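Local coordinates for ficolin-3 (Homo sapiens, PDB 2J5Z), which binds galactose and calcium through a fibrinogen-like domain, and probably acts as a soluble lectin that recognises sugars in innate immunity, at residues L31-P34 against A38-V41; L53-R58 against E88-L93; V169-A174 against H197-D202. One frame throughout, in Å; residues are numbered along the deposited sequence.

Interaction 1. Residues L31-P34 against A38-V41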
loop_
_atom_site.group_PDB
_atom_site.type_symbol
_atom_site.label_atom_id
_atom_site.label_comp_id
_atom_site.label_asym_id
_atom_site.label_seq_id
_atom_site.Cartn_x
_atom_site.Cartn_y
_atom_site.Cartn_z
ATOM N N LEU A 31 -5.637 -13.515 -8.776
ATOM C CA LEU A 31 -6.158 -14.868 -8.915
ATOM C C LEU A 31 -6.691 -14.983 -10.331
ATOM O O LEU A 31 -7.069 -13.984 -10.930
ATOM C CB LEU A 31 -7.319 -15.135 -7.957
ATOM C CG LEU A 31 -7.169 -14.944 -6.453
ATOM C CD1 LEU A 31 -8.386 -15.504 -5.728
ATOM C CD2 LEU A 31 -5.893 -15.612 -5.959
ATOM N N CYS A 32 -6.699 -16.194 -10.868
ATOM C CA CYS A 32 -7.339 -16.435 -12.157
ATOM C C CYS A 32 -8.671 -17.103 -11.854
ATOM O O CYS A 32 -8.716 -18.233 -11.372
ATOM C CB CYS A 32 -6.465 -17.311 -13.064
ATOM S SG CYS A 32 -6.960 -17.289 -14.836
ATOM N N LEU A 33 -9.753 -16.368 -12.094
ATOM C CA LEU A 33 -11.101 -16.867 -11.856
ATOM C C LEU A 33 -11.475 -17.979 -12.829
ATOM O O LEU A 33 -10.922 -18.062 -13.928
ATOM C CB LEU A 33 -12.111 -15.728 -11.982
ATOM C CG LEU A 33 -11.968 -14.580 -10.977
ATOM C CD1 LEU A 33 -12.920 -13.472 -11.336
ATOM C CD2 LEU A 33 -12.253 -15.090 -9.582
ATOM N N PRO A 34 -12.416 -18.840 -12.427
ATOM C CA PRO A 34 -12.839 -19.967 -13.262
ATOM C C PRO A 34 -13.174 -19.542 -14.695
ATOM O O PRO A 34 -12.901 -20.291 -15.637
ATOM C CB PRO A 34 -14.089 -20.475 -12.546
ATOM C CG PRO A 34 -13.853 -20.125 -11.107
ATOM C CD PRO A 34 -13.118 -18.815 -11.129
ATOM N N ALA A 38 -8.654 -12.275 -14.624
ATOM C CA ALA A 38 -7.744 -12.022 -13.504
ATOM C C ALA A 38 -8.388 -11.060 -12.530
ATOM O O ALA A 38 -9.006 -10.076 -12.931
ATOM C CB ALA A 38 -6.417 -11.465 -13.991
ATOM N N LEU A 39 -8.223 -11.332 -11.241
ATOM C CA LEU A 39 -8.836 -10.497 -10.219
ATOM C C LEU A 39 -7.800 -10.199 -9.144
ATOM O O LEU A 39 -7.246 -11.132 -8.590
ATOM C CB LEU A 39 -9.996 -11.264 -9.580
ATOM C CG LEU A 39 -10.726 -10.609 -8.399
ATOM C CD1 LEU A 39 -11.436 -9.357 -8.830
ATOM C CD2 LEU A 39 -11.691 -11.581 -7.720
ATOM N N PRO A 40 -7.521 -8.910 -8.870
ATOM C CA PRO A 40 -6.667 -8.592 -7.716
ATOM C C PRO A 40 -7.424 -8.856 -6.418
ATOM O O PRO A 40 -8.587 -8.466 -6.286
ATOM C CB PRO A 40 -6.407 -7.082 -7.863
ATOM C CG PRO A 40 -6.878 -6.735 -9.255
ATOM C CD PRO A 40 -7.961 -7.692 -9.564
ATOM N N VAL A 41 -6.760 -9.500 -5.460
ATOM C CA VAL A 41 -7.365 -9.792 -4.164
ATOM C C VAL A 41 -6.291 -9.643 -3.104
ATOM O O VAL A 41 -5.103 -9.781 -3.404
ATOM C CB VAL A 41 -7.878 -11.261 -4.067
ATOM C CG1 VAL A 41 -8.931 -11.546 -5.148
ATOM C CG2 VAL A 41 -6.711 -12.213 -4.178
#
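Leu31 and Leu39 face each other as a hydrogen-bonded pair of the beta hairpin made by strands 28-32 and 38-44 of the fibrinogen-like domain. Such a pair is an economical device: two residues exchange both backbone bonds, and their side chains go to the same face of the sheet. Leu31 N donates to Leu39 O at 2.9 Å with an almost straight N-H...O angle of 170°, and Leu39 N returns the bond to Leu31 O, also at 2.9 Å. Leu31 O takes this hydrogen bond and, more weakly, a CA-H...O contact from Ala38 CA at 3.3 Å. The Leu31 side chain crosses that of Val41 at about a right angle, and its branch point CG presses on Val41 CG2 at 3.6 Å. Both residues also pack on Leu53 of the next strand.

Cys32 follows as the non-hydrogen-bonded partner of Ala38. The two side chains occupy the face opposite the leucines, where a disulfide ties Cys32 to Cys8. At Leu33 the chain has left the strand, yet this side chain folds back toward the hairpin and toward Leu93 of helix 87-94. Leu39 extends its CG anti to the backbone N (chi1 176°), which places its branched end beside Leu33, and there Leu33 CD2 meets Leu39 CD2 at 4.0 Å.

Interaction 2. Residues L53-R58 against E88-L93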
loop_
_atom_site.group_PDB
_atom_site.type_symbol
_atom_site.label_atom_id
_atom_site.label_comp_id
_atom_site.label_asym_id
_atom_site.label_seq_id
_atom_site.Cartn_x
_atom_site.Cartn_y
_atom_site.Cartn_z
ATOM N N LEU A 53 -8.450 -15.190 1.787
ATOM C CA LEU A 53 -8.809 -14.155 0.830
ATOM C C LEU A 53 -9.681 -13.139 1.562
ATOM O O LEU A 53 -10.801 -13.446 1.961
ATOM C CB LEU A 53 -9.580 -14.770 -0.347
ATOM C CG LEU A 53 -9.674 -13.981 -1.655
ATOM C CD1 LEU A 53 -10.227 -14.903 -2.753
ATOM C CD2 LEU A 53 -10.528 -12.716 -1.474
ATOM N N VAL A 54 -9.165 -11.929 1.742
ATOM C CA VAL A 54 -9.885 -10.888 2.459
ATOM C C VAL A 54 -10.763 -10.136 1.483
ATOM O O VAL A 54 -10.250 -9.488 0.561
ATOM C CB VAL A 54 -8.919 -9.902 3.136
ATOM C CG1 VAL A 54 -9.695 -8.807 3.914
ATOM C CG2 VAL A 54 -7.942 -10.671 4.052
ATOM N N PHE A 55 -12.079 -10.209 1.678
ATOM C CA PHE A 55 -12.981 -9.598 0.697
ATOM C C PHE A 55 -13.676 -8.329 1.187
ATOM O O PHE A 55 -14.350 -7.656 0.410
ATOM C CB PHE A 55 -14.009 -10.614 0.148
ATOM C CG PHE A 55 -15.023 -11.125 1.168
ATOM C CD1 PHE A 55 -16.238 -10.469 1.364
ATOM C CD2 PHE A 55 -14.783 -12.303 1.869
ATOM C CE1 PHE A 55 -17.179 -10.946 2.293
ATOM C CE2 PHE A 55 -15.722 -12.802 2.787
ATOM C CZ PHE A 55 -16.925 -12.123 2.990
ATOM N N GLN A 56 -13.549 -8.032 2.481
ATOM C CA GLN A 56 -14.110 -6.793 3.049
ATOM C C GLN A 56 -13.189 -6.302 4.158
ATOM O O GLN A 56 -12.632 -7.097 4.900
ATOM C CB GLN A 56 -15.519 -7.034 3.607
ATOM C CG GLN A 56 -16.276 -5.743 4.010
ATOM C CD GLN A 56 -16.251 -5.438 5.514
ATOM O OE1 GLN A 56 -15.351 -5.851 6.242
ATOM N NE2 GLN A 56 -17.249 -4.699 5.970
ATOM N N ARG A 57 -13.014 -4.987 4.256
ATOM C CA ARG A 57 -12.154 -4.453 5.288
ATOM C C ARG A 57 -12.653 -3.059 5.639
ATOM O O ARG A 57 -12.911 -2.255 4.743
ATOM C CB ARG A 57 -10.707 -4.421 4.778
ATOM C CG ARG A 57 -9.660 -4.041 5.785
ATOM C CD ARG A 57 -8.270 -4.484 5.287
ATOM N NE ARG A 57 -7.785 -3.664 4.180
ATOM C CZ ARG A 57 -6.602 -3.828 3.597
ATOM N NH1 ARG A 57 -5.791 -4.797 3.997
ATOM N NH2 ARG A 57 -6.229 -3.031 2.607
ATOM N N ARG A 58 -12.813 -2.810 6.939
ATOM C CA ARG A 58 -13.133 -1.472 7.490
ATOM C C ARG A 58 -12.005 -1.078 8.440
ATOM O O ARG A 58 -11.520 -1.918 9.184
ATOM C CB ARG A 58 -14.434 -1.516 8.282
ATOM C CG ARG A 58 -15.659 -1.986 7.509
ATOM C CD ARG A 58 -15.868 -1.244 6.203
ATOM N NE ARG A 58 -16.372 0.137 6.360
ATOM C CZ ARG A 58 -17.619 0.475 6.678
ATOM N NH1 ARG A 58 -18.543 -0.453 6.951
ATOM N NH2 ARG A 58 -17.947 1.766 6.750
ATOM N N GLU A 88 -20.416 -10.106 -7.470
ATOM C CA GLU A 88 -20.214 -10.985 -8.617
ATOM C C GLU A 88 -18.904 -11.783 -8.515
ATOM O O GLU A 88 -18.880 -12.982 -8.802
ATOM C CB GLU A 88 -20.328 -10.214 -9.939
ATOM C CG GLU A 88 -20.182 -11.083 -11.170
ATOM C CD GLU A 88 -21.313 -12.117 -11.347
ATOM O OE1 GLU A 88 -22.417 -11.934 -10.766
ATOM O OE2 GLU A 88 -21.093 -13.095 -12.107
ATOM N N ASN A 89 -17.835 -11.131 -8.066
ATOM C CA ASN A 89 -16.563 -11.805 -7.780
ATOM C C ASN A 89 -16.758 -12.912 -6.736
ATOM O O ASN A 89 -16.310 -14.060 -6.916
ATOM C CB ASN A 89 -15.527 -10.773 -7.304
ATOM C CG ASN A 89 -15.026 -9.900 -8.433
ATOM O OD1 ASN A 89 -14.886 -10.368 -9.564
ATOM N ND2 ASN A 89 -14.744 -8.629 -8.136
ATOM N N LEU A 90 -17.461 -12.579 -5.660
ATOM C CA LEU A 90 -17.718 -13.545 -4.585
ATOM C C LEU A 90 -18.559 -14.724 -5.067
ATOM O O LEU A 90 -18.272 -15.885 -4.747
ATOM C CB LEU A 90 -18.389 -12.863 -3.384
ATOM C CG LEU A 90 -17.453 -11.965 -2.556
ATOM C CD1 LEU A 90 -18.211 -11.049 -1.597
ATOM C CD2 LEU A 90 -16.417 -12.796 -1.775
ATOM N N HIS A 91 -19.595 -14.443 -5.860
ATOM C CA HIS A 91 -20.333 -15.551 -6.455
ATOM C C HIS A 91 -19.442 -16.449 -7.320
ATOM O O HIS A 91 -19.504 -17.687 -7.234
ATOM C CB HIS A 91 -21.496 -15.027 -7.313
ATOM C CG HIS A 91 -22.198 -16.115 -8.060
ATOM N ND1 HIS A 91 -22.105 -16.272 -9.429
ATOM C CD2 HIS A 91 -22.966 -17.136 -7.614
ATOM C CE1 HIS A 91 -22.806 -17.332 -9.795
ATOM N NE2 HIS A 91 -23.339 -17.874 -8.714
ATOM N N GLN A 92 -18.628 -15.843 -8.182
ATOM C CA GLN A 92 -17.754 -16.629 -9.061
ATOM C C GLN A 92 -16.719 -17.447 -8.286
ATOM O O GLN A 92 -16.485 -18.625 -8.597
ATOM C CB GLN A 92 -17.090 -15.727 -10.117
ATOM C CG GLN A 92 -18.111 -15.285 -11.184
ATOM C CD GLN A 92 -17.531 -14.348 -12.210
ATOM O OE1 GLN A 92 -16.323 -14.335 -12.444
ATOM N NE2 GLN A 92 -18.398 -13.582 -12.865
ATOM N N LEU A 93 -16.144 -16.840 -7.253
ATOM C CA LEU A 93 -15.145 -17.531 -6.437
ATOM C C LEU A 93 -15.757 -18.706 -5.687
ATOM O O LEU A 93 -15.147 -19.772 -5.592
ATOM C CB LEU A 93 -14.515 -16.580 -5.420
ATOM C CG LEU A 93 -13.473 -15.582 -5.910
ATOM C CD1 LEU A 93 -13.361 -14.463 -4.900
ATOM C CD2 LEU A 93 -12.116 -16.257 -6.163
#
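Phe55 places its CG between the backbone N and the carbonyl carbon (chi1 66°), while Leu90 holds its own CG beside the backbone N (chi1 -73°), and together these settings bring the leucine methyls to the phenyl ring. The two side chains cross at about a right angle. Leu90 CD2 sits over one ring face, 4.0 Å from the centroid of the Phe55 ring and 27° off its normal, a CH-pi contact. The other methyl works further along the same ring: Leu90 CD1 touches Phe55 CD1 at 3.6 Å. CD2 thus covers the face, while CD1 reaches past the rim beside CD1 and CE1 of Phe55.

A turn of helix later the geometry changes. Leu53 and Leu93 reach out from strand and helix and meet tip to tip, with Leu53 CD1 and Leu93 CD1 3.8 Å apart. Between the two segments the contact is wholly apolar, with no hydrogen bond across it. Polar groups are used away from it, where Gln92 NE2 donates to Glu88 OE2 at 2.8 Å, through the anti lone pair of that oxygen and close to the amide plane, bracing one turn of the helix.

The general lesson is of a helix packed on a sheet through leucines spaced three residues apart. Phe55 and Gln56 both face Met218, forming a classic beta bulge with strand 215-220. Strand 38-44 borders strand 52-58 as well, with Val54 against Phe42, and helix 87-94 spreads its contacts from Trp84 of strand 83-84 to Leu39 of strand 38-44.

Interaction 3. Residues V169-A174 against H197-D202. With GAL (beta-D-galactopyranose), chain E.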
loop_
_atom_site.group_PDB
_atom_site.type_symbol
_atom_site.label_atom_id
_atom_site.label_comp_id
_atom_site.label_asym_id
_atom_site.label_seq_id
_atom_site.Cartn_x
_atom_site.Cartn_y
_atom_site.Cartn_z
ATOM N N VAL A 169 -31.771 1.599 3.414
ATOM C CA VAL A 169 -32.044 3.017 3.651
ATOM C C VAL A 169 -32.148 3.234 5.153
ATOM O O VAL A 169 -31.418 4.035 5.730
ATOM C CB VAL A 169 -33.340 3.467 2.948
ATOM C CG1 VAL A 169 -33.769 4.850 3.429
ATOM C CG2 VAL A 169 -33.159 3.450 1.432
ATOM N N ILE A 170 -33.029 2.472 5.796
ATOM C CA ILE A 170 -33.276 2.640 7.223
ATOM C C ILE A 170 -32.007 2.637 8.058
ATOM O O ILE A 170 -31.829 3.516 8.893
ATOM C CB ILE A 170 -34.272 1.582 7.770
ATOM C CG1 ILE A 170 -35.663 1.794 7.163
ATOM C CG2 ILE A 170 -34.334 1.635 9.287
ATOM C CD1 ILE A 170 -36.244 3.175 7.445
ATOM N N VAL A 171 -31.115 1.664 7.836
ATOM C CA VAL A 171 -29.929 1.519 8.684
ATOM C C VAL A 171 -28.599 1.970 8.032
ATOM O O VAL A 171 -27.527 1.755 8.597
ATOM C CB VAL A 171 -29.779 0.075 9.242
ATOM C CG1 VAL A 171 -31.151 -0.486 9.622
ATOM C CG2 VAL A 171 -29.098 -0.837 8.234
ATOM N N HIS A 172 -28.692 2.579 6.856
ATOM C CA HIS A 172 -27.532 3.146 6.142
ATOM C C HIS A 172 -26.420 2.120 5.876
ATOM O O HIS A 172 -25.277 2.277 6.328
ATOM C CB HIS A 172 -26.969 4.373 6.874
ATOM C CG HIS A 172 -26.402 5.407 5.949
ATOM N ND1 HIS A 172 -25.047 5.547 5.724
ATOM C CD2 HIS A 172 -27.008 6.339 5.178
ATOM C CE1 HIS A 172 -24.845 6.526 4.859
ATOM N NE2 HIS A 172 -26.017 7.024 4.512
ATOM N N GLY A 173 -26.771 1.069 5.142
ATOM C CA GLY A 173 -25.804 0.034 4.790
ATOM C C GLY A 173 -26.225 -0.793 3.594
ATOM O O GLY A 173 -27.094 -0.383 2.809
ATOM N N ALA A 174 -25.586 -1.954 3.449
ATOM C CA ALA A 174 -25.959 -2.948 2.455
ATOM C C ALA A 174 -25.631 -4.301 3.074
ATOM O O ALA A 174 -24.557 -4.475 3.629
ATOM C CB ALA A 174 -25.142 -2.753 1.171
ATOM N N HIS A 197 -23.560 5.989 15.339
ATOM C CA HIS A 197 -24.881 6.174 14.792
ATOM C C HIS A 197 -25.805 5.183 15.494
ATOM O O HIS A 197 -25.333 4.313 16.218
ATOM C CB HIS A 197 -24.811 5.953 13.282
ATOM C CG HIS A 197 -23.591 6.565 12.662
ATOM N ND1 HIS A 197 -23.610 7.789 12.027
ATOM C CD2 HIS A 197 -22.301 6.150 12.636
ATOM C CE1 HIS A 197 -22.390 8.085 11.609
ATOM N NE2 HIS A 197 -21.578 7.109 11.968
ATOM N N LYS A 198 -27.111 5.352 15.314
ATOM C CA LYS A 198 -28.102 4.425 15.849
ATOM C C LYS A 198 -27.753 3.029 15.338
ATOM O O LYS A 198 -27.667 2.066 16.104
ATOM C CB LYS A 198 -29.492 4.839 15.352
ATOM C CG LYS A 198 -30.684 4.175 16.039
ATOM C CD LYS A 198 -31.984 4.664 15.394
ATOM C CE LYS A 198 -33.220 4.111 16.102
ATOM N NZ LYS A 198 -34.490 4.547 15.439
ATOM N N TYR A 199 -27.531 2.948 14.031
ATOM C CA TYR A 199 -27.112 1.716 13.374
ATOM C C TYR A 199 -25.736 1.939 12.764
ATOM O O TYR A 199 -25.572 2.825 11.919
ATOM C CB TYR A 199 -28.096 1.363 12.269
ATOM C CG TYR A 199 -29.527 1.312 12.745
ATOM C CD1 TYR A 199 -29.916 0.397 13.708
ATOM C CD2 TYR A 199 -30.488 2.185 12.233
ATOM C CE1 TYR A 199 -31.220 0.345 14.157
ATOM C CE2 TYR A 199 -31.806 2.138 12.673
ATOM C CZ TYR A 199 -32.162 1.213 13.638
ATOM O OH TYR A 199 -33.460 1.140 14.091
ATOM N N GLY A 200 -24.761 1.141 13.188
ATOM C CA GLY A 200 -23.396 1.256 12.665
ATOM C C GLY A 200 -22.780 -0.090 12.329
ATOM O O GLY A 200 -23.492 -1.040 12.015
ATOM N N ILE A 201 -21.453 -0.170 12.417
ATOM C CA ILE A 201 -20.723 -1.408 12.112
ATOM C C ILE A 201 -20.847 -2.318 13.331
ATOM O O ILE A 201 -19.983 -2.334 14.215
ATOM C CB ILE A 201 -19.254 -1.116 11.708
ATOM C CG1 ILE A 201 -19.244 -0.201 10.480
ATOM C CG2 ILE A 201 -18.494 -2.413 11.433
ATOM C CD1 ILE A 201 -17.883 0.397 10.125
ATOM N N ASP A 202 -21.960 -3.048 13.365
ATOM C CA ASP A 202 -22.449 -3.720 14.574
ATOM C C ASP A 202 -22.442 -5.247 14.441
ATOM O O ASP A 202 -22.636 -5.785 13.348
ATOM C CB ASP A 202 -23.885 -3.286 14.872
ATOM C CG ASP A 202 -24.025 -1.788 15.118
ATOM O OD1 ASP A 202 -23.014 -1.122 15.410
ATOM O OD2 ASP A 202 -25.166 -1.283 15.013
HETATM C C1 GAL E . -33.166 -5.192 14.139
HETATM C C2 GAL E . -31.678 -5.102 14.439
HETATM C C3 GAL E . -31.272 -3.667 14.747
HETATM C C4 GAL E . -31.937 -2.634 13.836
HETATM C C5 GAL E . -33.379 -2.972 13.494
HETATM C C6 GAL E . -33.914 -2.033 12.421
HETATM O O1 GAL E . -33.536 -6.539 13.818
HETATM O O2 GAL E . -31.357 -5.935 15.563
HETATM O O3 GAL E . -29.853 -3.562 14.617
HETATM O O4 GAL E . -31.192 -2.511 12.621
HETATM O O5 GAL E . -33.424 -4.323 13.043
HETATM O O6 GAL E . -35.227 -1.588 12.784
HETATM O O HOH W 1 -24.874 1.747 9.599
#
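The Tyr199 ring is held from both faces: Val171 CG1 lies 3.8 Å above one, offset toward the rim, and the aliphatic CG of Lys198 lies 4.0 Å above the centre of the other. The valine methyl makes a CH-pi contact, and behind it Val171 CB packs on Tyr199 CB at 3.7 Å. Ile170 O and C4 of the bound galactose approach the ring obliquely, the sugar carbon C4 coming within 3.1 Å of Tyr199 CE1. Ile170 adds a looser touch, its CG2 being 4.3 Å from Tyr199 CE2.

Between the backbones a water is placed to donate to Val171 O (2.8 Å) and Tyr199 O (2.7 Å), though it has fewer protons than acceptors nearby. Val171 lies in the last turn of helix 167-171, and the chain then turns at His172 in a Schellman motif. Gly200 N meets Asp202 OD2 from above the carboxylate plane, and that oxygen also bonds Tyr181 OH and Gly210 N, probably fixing the carboxylate.

In the pocket Tyr199 meets galactose obliquely, Val171 CG1 lies 3.6 Å from galactose O4 and Cys180 N hydrogen-bonds the sugar, consistent with recognition through mixed apolar and polar contacts.

Interactions 1 and 2 form one continuous core. Strands 38-44 and 52-58 are neighbours in the same sheet. Within it Leu31 CD1 meets Leu53 CD1 at 3.5 Å, and helix 87-94 is reached from interaction 1 by Leu33 CD2, 3.6 Å from Leu93 CD2. Their chemistry is complementary: backbone hydrogen bonds join strand to strand in interaction 1, whereas between the two segments of interaction 2 the contact of strand and helix is wholly apolar. Interaction 3 is partly buried and lies across the chain's centre from interaction 1, their centres about 31 Å apart. It joins a helix end to a loop through an aromatic ring and a water, and touches interaction 2 where Ile201 packs on Arg58.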